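Local coordinates for protein quinoline 2-oxidoreductase small subunit (Pseudomonas putida, PDB 1T3Q) that carries two [2Fe-2S] clusters in a molybdenum hydroxylase that oxidises quinoline, and probably relays electrons from the molybdenum centre to FAD, at residues 147-150 and 151-154; 97-101 and 102-106; 115-118 and 119-123. All coordinates share one frame; numbering follows the deposited sequence.

Interaction 1. Residues 147-150 and 151-154; sequences YETI and IDAI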
loop_
_atom_site.group_PDB
_atom_site.type_symbol
_atom_site.label_atom_id
_atom_site.label_comp_id
_atom_site.label_asym_id
_atom_site.label_seq_id
_atom_site.Cartn_x
_atom_site.Cartn_y
_atom_site.Cartn_z
ATOM N N TYR A 147 -13.108 22.525 -21.875
ATOM C CA TYR A 147 -12.075 23.537 -22.145
ATOM C C TYR A 147 -12.224 24.981 -21.683
ATOM O O TYR A 147 -11.212 25.643 -21.438
ATOM C CB TYR A 147 -11.784 23.596 -23.642
ATOM C CG TYR A 147 -11.346 22.290 -24.253
ATOM C CD1 TYR A 147 -10.089 21.757 -23.983
ATOM C CD2 TYR A 147 -12.189 21.595 -25.115
ATOM C CE1 TYR A 147 -9.676 20.555 -24.566
ATOM C CE2 TYR A 147 -11.789 20.397 -25.702
ATOM C CZ TYR A 147 -10.535 19.886 -25.426
ATOM O OH TYR A 147 -10.136 18.719 -26.031
ATOM N N GLU A 148 -13.447 25.490 -21.577
ATOM C CA GLU A 148 -13.604 26.892 -21.205
ATOM C C GLU A 148 -12.834 27.341 -19.968
ATOM O O GLU A 148 -12.190 28.392 -19.989
ATOM C CB GLU A 148 -15.081 27.267 -21.038
ATOM C CG GLU A 148 -15.252 28.753 -20.724
ATOM C CD GLU A 148 -16.689 29.220 -20.734
ATOM O OE1 GLU A 148 -16.931 30.373 -20.314
ATOM O OE2 GLU A 148 -17.572 28.448 -21.164
ATOM N N THR A 149 -12.872 26.547 -18.902
ATOM C CA THR A 149 -12.185 26.933 -17.680
ATOM C C THR A 149 -10.661 26.869 -17.769
ATOM O O THR A 149 -9.969 27.509 -16.980
ATOM C CB THR A 149 -12.683 26.102 -16.475
ATOM O OG1 THR A 149 -12.648 24.706 -16.797
ATOM C CG2 THR A 149 -14.115 26.504 -16.120
ATOM N N ILE A 150 -10.138 26.088 -18.710
ATOM C CA ILE A 150 -8.692 26.013 -18.895
ATOM C C ILE A 150 -8.277 27.329 -19.564
ATOM O O ILE A 150 -7.227 27.903 -19.242
ATOM C CB ILE A 150 -8.293 24.816 -19.797
ATOM C CG1 ILE A 150 -8.543 23.504 -19.051
ATOM C CG2 ILE A 150 -6.825 24.920 -20.192
ATOM C CD1 ILE A 150 -8.349 22.257 -19.905
ATOM N N ILE A 151 -9.113 27.807 -20.485
ATOM C CA ILE A 151 -8.836 29.067 -21.175
ATOM C C ILE A 151 -8.901 30.173 -20.117
ATOM O O ILE A 151 -8.067 31.082 -20.097
ATOM C CB ILE A 151 -9.880 29.360 -22.283
ATOM C CG1 ILE A 151 -9.972 28.178 -23.254
ATOM C CG2 ILE A 151 -9.501 30.628 -23.050
ATOM C CD1 ILE A 151 -8.671 27.819 -23.947
ATOM N N ASP A 152 -9.891 30.080 -19.233
ATOM C CA ASP A 152 -10.056 31.057 -18.158
ATOM C C ASP A 152 -8.811 31.093 -17.274
ATOM O O ASP A 152 -8.309 32.163 -16.933
ATOM C CB ASP A 152 -11.246 30.694 -17.261
ATOM C CG ASP A 152 -12.584 30.794 -17.970
ATOM O OD1 ASP A 152 -13.575 30.294 -17.396
ATOM O OD2 ASP A 152 -12.658 31.371 -19.076
ATOM N N ALA A 153 -8.329 29.913 -16.892
ATOM C CA ALA A 153 -7.166 29.802 -16.023
ATOM C C ALA A 153 -5.904 30.414 -16.624
ATOM O O ALA A 153 -5.185 31.148 -15.944
ATOM C CB ALA A 153 -6.913 28.334 -15.663
ATOM N N ILE A 154 -5.644 30.119 -17.894
ATOM C CA ILE A 154 -4.452 30.625 -18.570
ATOM C C ILE A 154 -4.454 32.140 -18.799
ATOM O O ILE A 154 -3.394 32.767 -18.809
ATOM C CB ILE A 154 -4.253 29.906 -19.924
ATOM C CG1 ILE A 154 -4.045 28.410 -19.675
ATOM C CG2 ILE A 154 -3.056 30.504 -20.675
ATOM C CD1 ILE A 154 -4.102 27.557 -20.926
HETATM O O HOH W 1 -15.209 32.231 -19.487
HETATM O O HOH W 2 -16.150 29.688 -17.563
#
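The carboxylates of Glu148 and Asp152, one turn apart on α-helix 148-154, stand nearly at right angles, their planes 83° apart. Glu148 CG comes within 4.0 Å of both OD1 and OD2 of Asp152, while Thr149 CG2 approaches Asp152 OD1 from the neighbouring position. Asp152 turns CG to its own backbone N, opposite the carbonyl carbon (chi1 -66°), which folds its acid back over the preceding turn. The two negative ends stay apart, with Glu148 OE1 and Asp152 OD1 separated by 4.4 Å, and waters lie between them: water 1 is 2.7 Å from both Glu148 OE1 and Asp152 OD2. Each acid also has an arginine, Arg130 for Asp152 and Arg680 of the large subunit for Glu148, which would probably offset the repulsion. Replacing Asp152 by an alanine would probably leave Arg130 without this carboxylate mate and the bridging waters without their second acid. Tyr147, at the N-cap position, carries its OH to the backbone N of cluster-binding Cys142 and to Pro714 O of the large subunit; its carbonyl O takes both Ile150 N and Ile151 N, starting the helix. On the buried side branched aliphatic residues suit the packing against neighbouring helices: Ile150 and Ile154 lie side by side, with Ile150 CG2 3.9 Å from Ile154 CD1.

Interaction 2. Residues 97-101 and 102-106; sequences DSFRR and HHALQ. With MCN (pterin cytosine dinucleotide), chain N.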
loop_
_atom_site.group_PDB
_atom_site.type_symbol
_atom_site.label_atom_id
_atom_site.label_comp_id
_atom_site.label_asym_id
_atom_site.label_seq_id
_atom_site.Cartn_x
_atom_site.Cartn_y
_atom_site.Cartn_z
ATOM N N ASP A 97 -2.270 27.268 -9.372
ATOM C CA ASP A 97 -3.300 27.820 -8.506
ATOM C C ASP A 97 -4.472 28.340 -9.323
ATOM O O ASP A 97 -5.630 28.220 -8.910
ATOM C CB ASP A 97 -2.724 28.940 -7.638
ATOM C CG ASP A 97 -3.781 29.611 -6.791
ATOM O OD1 ASP A 97 -4.243 30.710 -7.166
ATOM O OD2 ASP A 97 -4.159 29.029 -5.758
ATOM N N SER A 98 -4.176 28.912 -10.488
ATOM C CA SER A 98 -5.222 29.428 -11.355
ATOM C C SER A 98 -6.090 28.280 -11.877
ATOM O O SER A 98 -7.317 28.392 -11.928
ATOM C CB SER A 98 -4.612 30.187 -12.526
ATOM O OG SER A 98 -5.627 30.811 -13.284
ATOM N N PHE A 99 -5.454 27.184 -12.278
ATOM C CA PHE A 99 -6.202 26.019 -12.765
ATOM C C PHE A 99 -7.204 25.588 -11.691
ATOM O O PHE A 99 -8.357 25.266 -11.988
ATOM C CB PHE A 99 -5.244 24.851 -13.061
ATOM C CG PHE A 99 -4.839 24.744 -14.503
ATOM C CD1 PHE A 99 -4.220 25.812 -15.155
ATOM C CD2 PHE A 99 -5.074 23.571 -15.216
ATOM C CE1 PHE A 99 -3.842 25.711 -16.491
ATOM C CE2 PHE A 99 -4.699 23.460 -16.558
ATOM C CZ PHE A 99 -4.081 24.531 -17.197
ATOM N N ARG A 100 -6.752 25.591 -10.439
ATOM C CA ARG A 100 -7.589 25.193 -9.318
ATOM C C ARG A 100 -8.734 26.177 -9.078
ATOM O O ARG A 100 -9.889 25.772 -8.937
ATOM C CB ARG A 100 -6.748 25.075 -8.045
ATOM C CG ARG A 100 -7.517 24.509 -6.871
ATOM C CD ARG A 100 -6.729 24.607 -5.587
ATOM N NE ARG A 100 -7.462 24.003 -4.480
ATOM C CZ ARG A 100 -7.236 24.279 -3.201
ATOM N NH1 ARG A 100 -6.295 25.154 -2.872
ATOM N NH2 ARG A 100 -7.950 23.682 -2.254
ATOM N N ARG A 101 -8.410 27.467 -9.027
ATOM C CA ARG A 101 -9.428 28.491 -8.796
ATOM C C ARG A 101 -10.512 28.504 -9.870
ATOM O O ARG A 101 -11.677 28.775 -9.576
ATOM C CB ARG A 101 -8.779 29.881 -8.709
ATOM C CG ARG A 101 -7.965 30.108 -7.446
ATOM C CD ARG A 101 -7.480 31.553 -7.318
ATOM N NE ARG A 101 -6.419 31.897 -8.266
ATOM C CZ ARG A 101 -6.603 32.560 -9.401
ATOM N NH1 ARG A 101 -5.567 32.823 -10.186
ATOM N NH2 ARG A 101 -7.816 32.969 -9.752
ATOM N N HIS A 102 -10.137 28.208 -11.110
ATOM C CA HIS A 102 -11.098 28.208 -12.207
ATOM C C HIS A 102 -11.683 26.836 -12.521
ATOM O O HIS A 102 -12.448 26.697 -13.473
ATOM C CB HIS A 102 -10.463 28.776 -13.483
ATOM C CG HIS A 102 -10.243 30.258 -13.441
ATOM N ND1 HIS A 102 -9.082 30.826 -12.962
ATOM C CD2 HIS A 102 -11.045 31.288 -13.800
ATOM C CE1 HIS A 102 -9.177 32.143 -13.030
ATOM N NE2 HIS A 102 -10.357 32.449 -13.535
ATOM N N HIS A 103 -11.331 25.836 -11.724
ATOM C CA HIS A 103 -11.819 24.473 -11.951
ATOM C C HIS A 103 -11.480 24.074 -13.389
ATOM O O HIS A 103 -12.361 23.786 -14.204
ATOM C CB HIS A 103 -13.335 24.396 -11.705
ATOM C CG HIS A 103 -13.892 23.003 -11.779
ATOM N ND1 HIS A 103 -13.236 21.912 -11.251
ATOM C CD2 HIS A 103 -15.062 22.533 -12.279
ATOM C CE1 HIS A 103 -13.976 20.830 -11.420
ATOM N NE2 HIS A 103 -15.089 21.179 -12.041
ATOM N N ALA A 104 -10.185 24.066 -13.688
ATOM C CA ALA A 104 -9.682 23.731 -15.017
ATOM C C ALA A 104 -9.330 22.248 -15.174
ATOM O O ALA A 104 -8.735 21.851 -16.169
ATOM C CB ALA A 104 -8.452 24.587 -15.339
ATOM N N LEU A 105 -9.671 21.439 -14.178
ATOM C CA LEU A 105 -9.418 20.001 -14.256
ATOM C C LEU A 105 -10.479 19.224 -13.467
ATOM O O LEU A 105 -11.073 19.731 -12.526
ATOM C CB LEU A 105 -8.033 19.634 -13.714
ATOM C CG LEU A 105 -7.815 19.874 -12.228
ATOM C CD1 LEU A 105 -6.795 18.889 -11.680
ATOM C CD2 LEU A 105 -7.357 21.318 -12.020
ATOM N N GLN A 106 -10.690 17.983 -13.882
ATOM C CA GLN A 106 -11.634 17.085 -13.262
ATOM C C GLN A 106 -10.932 15.768 -12.918
ATOM O O GLN A 106 -10.507 15.558 -11.768
ATOM C CB GLN A 106 -12.843 16.890 -14.187
ATOM C CG GLN A 106 -13.851 18.048 -14.085
ATOM C CD GLN A 106 -15.108 17.927 -14.935
ATOM O OE1 GLN A 106 -15.728 16.869 -15.017
ATOM N NE2 GLN A 106 -15.504 19.040 -15.551
HETATM N N1 MCN N . -23.155 17.697 -7.983
HETATM C C2 MCN N . -23.378 18.789 -7.082
HETATM N N3 MCN N . -24.721 19.008 -6.811
HETATM C C4 MCN N . -25.799 18.295 -7.325
HETATM C C5 MCN N . -25.510 17.196 -8.254
HETATM C C6 MCN N . -24.206 16.901 -8.573
HETATM O O2 MCN N . -22.455 19.442 -6.649
HETATM N N4 MCN N . -27.038 18.589 -6.991
HETATM C "C1'" MCN N . -21.640 17.390 -8.284
HETATM C C2D MCN N . -21.092 16.191 -7.384
HETATM O "O2'" MCN N . -19.676 16.420 -7.054
HETATM C "C3'" MCN N . -21.356 14.969 -8.238
HETATM C C4D MCN N . -21.098 15.427 -9.654
HETATM O O4D MCN N . -21.390 16.913 -9.637
HETATM O "O3'" MCN N . -20.447 13.882 -7.845
HETATM C "C5'" MCN N . -21.821 14.617 -10.767
HETATM O "O5'" MCN N . -23.175 14.584 -10.389
HETATM P PA MCN N . -24.029 13.269 -10.203
HETATM O O1A MCN N . -24.282 13.144 -8.732
HETATM O O2A MCN N . -25.168 13.422 -11.196
HETATM O O3A MCN N . -23.315 11.920 -10.767
HETATM P PB MCN N . -22.124 11.031 -10.171
HETATM O O1B MCN N . -22.686 9.672 -9.907
HETATM O O2B MCN N . -21.435 11.729 -9.036
HETATM O O3B MCN N . -21.068 10.973 -11.377
HETATM C C10 MCN N . -21.229 10.060 -12.434
HETATM C "C9'" MCN N . -21.693 10.868 -13.602
HETATM C "C8'" MCN N . -21.780 9.857 -14.769
HETATM S "S8'" MCN N . -22.964 8.536 -14.547
HETATM C "C7'" MCN N . -21.085 9.906 -15.907
HETATM S "S7'" MCN N . -21.187 8.717 -17.236
HETATM C "C6'" MCN N . -20.034 11.056 -16.071
HETATM C C7 MCN N . -20.419 12.255 -15.246
HETATM O "O9'" MCN N . -20.636 11.898 -13.891
HETATM N "N5'" MCN N . -18.683 10.407 -15.806
HETATM C C4A MCN N . -17.724 11.467 -15.554
HETATM N "N8'" MCN N . -19.330 13.289 -15.284
HETATM C C4B MCN N . -17.980 12.836 -15.354
HETATM N "N1'" MCN N . -17.009 13.839 -15.108
HETATM C "C2'" MCN N . -15.730 13.396 -15.074
HETATM N "N2'" MCN N . -14.765 14.316 -14.857
HETATM N "N3'" MCN N . -15.384 12.069 -15.229
HETATM C "C4'" MCN N . -16.316 10.991 -15.466
HETATM O "O4'" MCN N . -15.931 9.853 -15.590
#
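Ser98 O is gripped by two donors of a single residue: His102 reaches it with its backbone N at 2.9 Å and its ring ND1 at 3.2 Å, from opposite faces of the carbonyl plane. The site is the C-terminal end of helix 94-101, closed by a Schellman motif. His103 takes the positive phi (54°) that turns the chain out of the helix, and two bonds run back: Ala104 N to Phe99 O at 2.8 Å and His103 N to Arg100 O at 3.1 Å. Histidine suits position 102 because its short side chain can fold a ring N-H back to the carbonyl one turn earlier as a second donor; Ser98 O sits in the ring plane, at its edge. Alongside runs Arg101, its guanidinium turned 66° from that ring; its NE pairs with Asp97 OD1 at 2.7 Å in a salt bridge, and its NH1 reaches Asp156. Just past the turn, Ala104 is small enough to set CB 3.5 Å from Phe99 CD2. The loop then delivers Gln106, a residue of the second [2Fe-2S] site, to the molybdenum cofactor. Its OE1 accepts a hydrogen bond from pterin N2' at 2.7 Å, with an N-H...O angle of 161°.

Interaction 3. Residues 115-118 and 119-123; sequences LATA and RSILA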
loop_
_atom_site.group_PDB
_atom_site.type_symbol
_atom_site.label_atom_id
_atom_site.label_comp_id
_atom_site.label_asym_id
_atom_site.label_seq_id
_atom_site.Cartn_x
_atom_site.Cartn_y
_atom_site.Cartn_z
ATOM N N LEU A 115 -0.524 21.974 -18.710
ATOM C CA LEU A 115 0.409 22.898 -18.071
ATOM C C LEU A 115 1.667 23.152 -18.901
ATOM O O LEU A 115 2.149 24.291 -18.981
ATOM C CB LEU A 115 0.792 22.377 -16.680
ATOM C CG LEU A 115 -0.337 22.378 -15.639
ATOM C CD1 LEU A 115 0.080 21.582 -14.413
ATOM C CD2 LEU A 115 -0.684 23.810 -15.257
ATOM N N ALA A 116 2.194 22.097 -19.519
ATOM C CA ALA A 116 3.391 22.218 -20.345
ATOM C C ALA A 116 3.126 23.181 -21.503
ATOM O O ALA A 116 3.881 24.133 -21.727
ATOM C CB ALA A 116 3.807 20.835 -20.882
ATOM N N THR A 117 2.042 22.948 -22.233
ATOM C CA THR A 117 1.714 23.810 -23.358
ATOM C C THR A 117 1.414 25.232 -22.878
ATOM O O THR A 117 1.865 26.204 -23.487
ATOM C CB THR A 117 0.506 23.268 -24.153
ATOM O OG1 THR A 117 0.814 21.957 -24.647
ATOM C CG2 THR A 117 0.197 24.175 -25.340
ATOM N N ALA A 118 0.674 25.354 -21.781
ATOM C CA ALA A 118 0.335 26.677 -21.257
ATOM C C ALA A 118 1.592 27.466 -20.881
ATOM O O ALA A 118 1.687 28.665 -21.168
ATOM C CB ALA A 118 -0.582 26.549 -20.054
ATOM N N ARG A 119 2.553 26.803 -20.247
ATOM C CA ARG A 119 3.788 27.482 -19.859
ATOM C C ARG A 119 4.480 28.038 -21.094
ATOM O O ARG A 119 4.945 29.178 -21.101
ATOM C CB ARG A 119 4.739 26.527 -19.134
ATOM C CG ARG A 119 4.289 26.083 -17.758
ATOM C CD ARG A 119 5.433 25.371 -17.053
ATOM N NE ARG A 119 6.541 26.289 -16.803
ATOM C CZ ARG A 119 7.802 25.918 -16.600
ATOM N NH1 ARG A 119 8.730 26.835 -16.379
ATOM N NH2 ARG A 119 8.138 24.634 -16.631
ATOM N N SER A 120 4.544 27.224 -22.143
ATOM C CA SER A 120 5.178 27.636 -23.389
ATOM C C SER A 120 4.513 28.883 -23.960
ATOM O O SER A 120 5.190 29.804 -24.411
ATOM C CB SER A 120 5.105 26.506 -24.415
ATOM O OG SER A 120 5.693 26.911 -25.639
ATOM N N ILE A 121 3.184 28.898 -23.945
ATOM C CA ILE A 121 2.402 30.024 -24.447
ATOM C C ILE A 121 2.721 31.296 -23.665
ATOM O O ILE A 121 2.994 32.351 -24.245
ATOM C CB ILE A 121 0.883 29.756 -24.298
ATOM C CG1 ILE A 121 0.460 28.603 -25.207
ATOM C CG2 ILE A 121 0.095 31.020 -24.612
ATOM C CD1 ILE A 121 -0.988 28.182 -25.025
ATOM N N LEU A 122 2.680 31.177 -22.342
ATOM C CA LEU A 122 2.922 32.301 -21.449
ATOM C C LEU A 122 4.345 32.821 -21.510
ATOM O O LEU A 122 4.596 33.985 -21.191
ATOM C CB LEU A 122 2.570 31.908 -20.014
ATOM C CG LEU A 122 1.085 31.587 -19.822
ATOM C CD1 LEU A 122 0.865 30.921 -18.472
ATOM C CD2 LEU A 122 0.272 32.872 -19.944
ATOM N N ALA A 123 5.273 31.960 -21.913
ATOM C CA ALA A 123 6.668 32.359 -22.021
ATOM C C ALA A 123 6.828 33.385 -23.138
ATOM O O ALA A 123 7.575 34.352 -22.999
ATOM C CB ALA A 123 7.542 31.143 -22.298
#
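Arg119 lays the start of its side chain over the carbonyl of Leu115, with CG just 3.0 Å from Leu115 O, a tight fit within the middle of α-helix 111-124. CG takes the place beside its own backbone N (chi1 -69°), which sends the chain back along the helix; a bend at chi3 then carries the guanidinium off, and NH2 forms a salt bridge with Glu81. The long aliphatic stem thus packs while the charge is met elsewhere. Two residues on, Ile121 does much the same to Thr117: CG1 sits 3.3 Å from Thr117 O, and CD1 ends 4.2 Å from Thr117 CG2. Thr117 presents its methyl here and gives OG1 to Asn140, so a residue with one polar and one apolar branch serves both neighbours. Ala118 lacks any branch beyond CB, which lets Leu95 of helix 94-101 come close, and Leu122 CG rests 3.3 Å from Ala118 O. The backbone ladder underneath is regular: Arg119 N meets Leu115 O at 2.8 Å, and Leu122 N meets Ala118 O at 2.9 Å. The hydrogen bonds between 115-118 and 119-123 are all main-chain ones, so the polar ends of Arg119 and Thr117 tie the helix to Glu81 of strand 79-81 and to Asn140, whereas packing joins it to strand 57-60 and helices 94-101 and 130-136.

Overall arrangement
All three contacts belong to the helical [2Fe-2S] domain that holds the second cluster. Along the chain they come as interaction 2, on helix 94-101 and its exit loop, interaction 3, on helix 111-124, and interaction 1, on helix 148-154. Interactions 1 and 2 are closest, with centres about 8 Å apart, joined by Ala153 O with Ser98 OG and Thr149 OG1 with His103 O. Interaction 3 has its centre about 13 Å from that of interaction 1 and about 15 Å from that of interaction 2, reached through Ile154 on Ala118 and Phe99 on Leu115. The packed helices carry the cluster-binding loops beside them, placing that cluster between the molybdenum cofactor and the first cluster, consistent with electron relay.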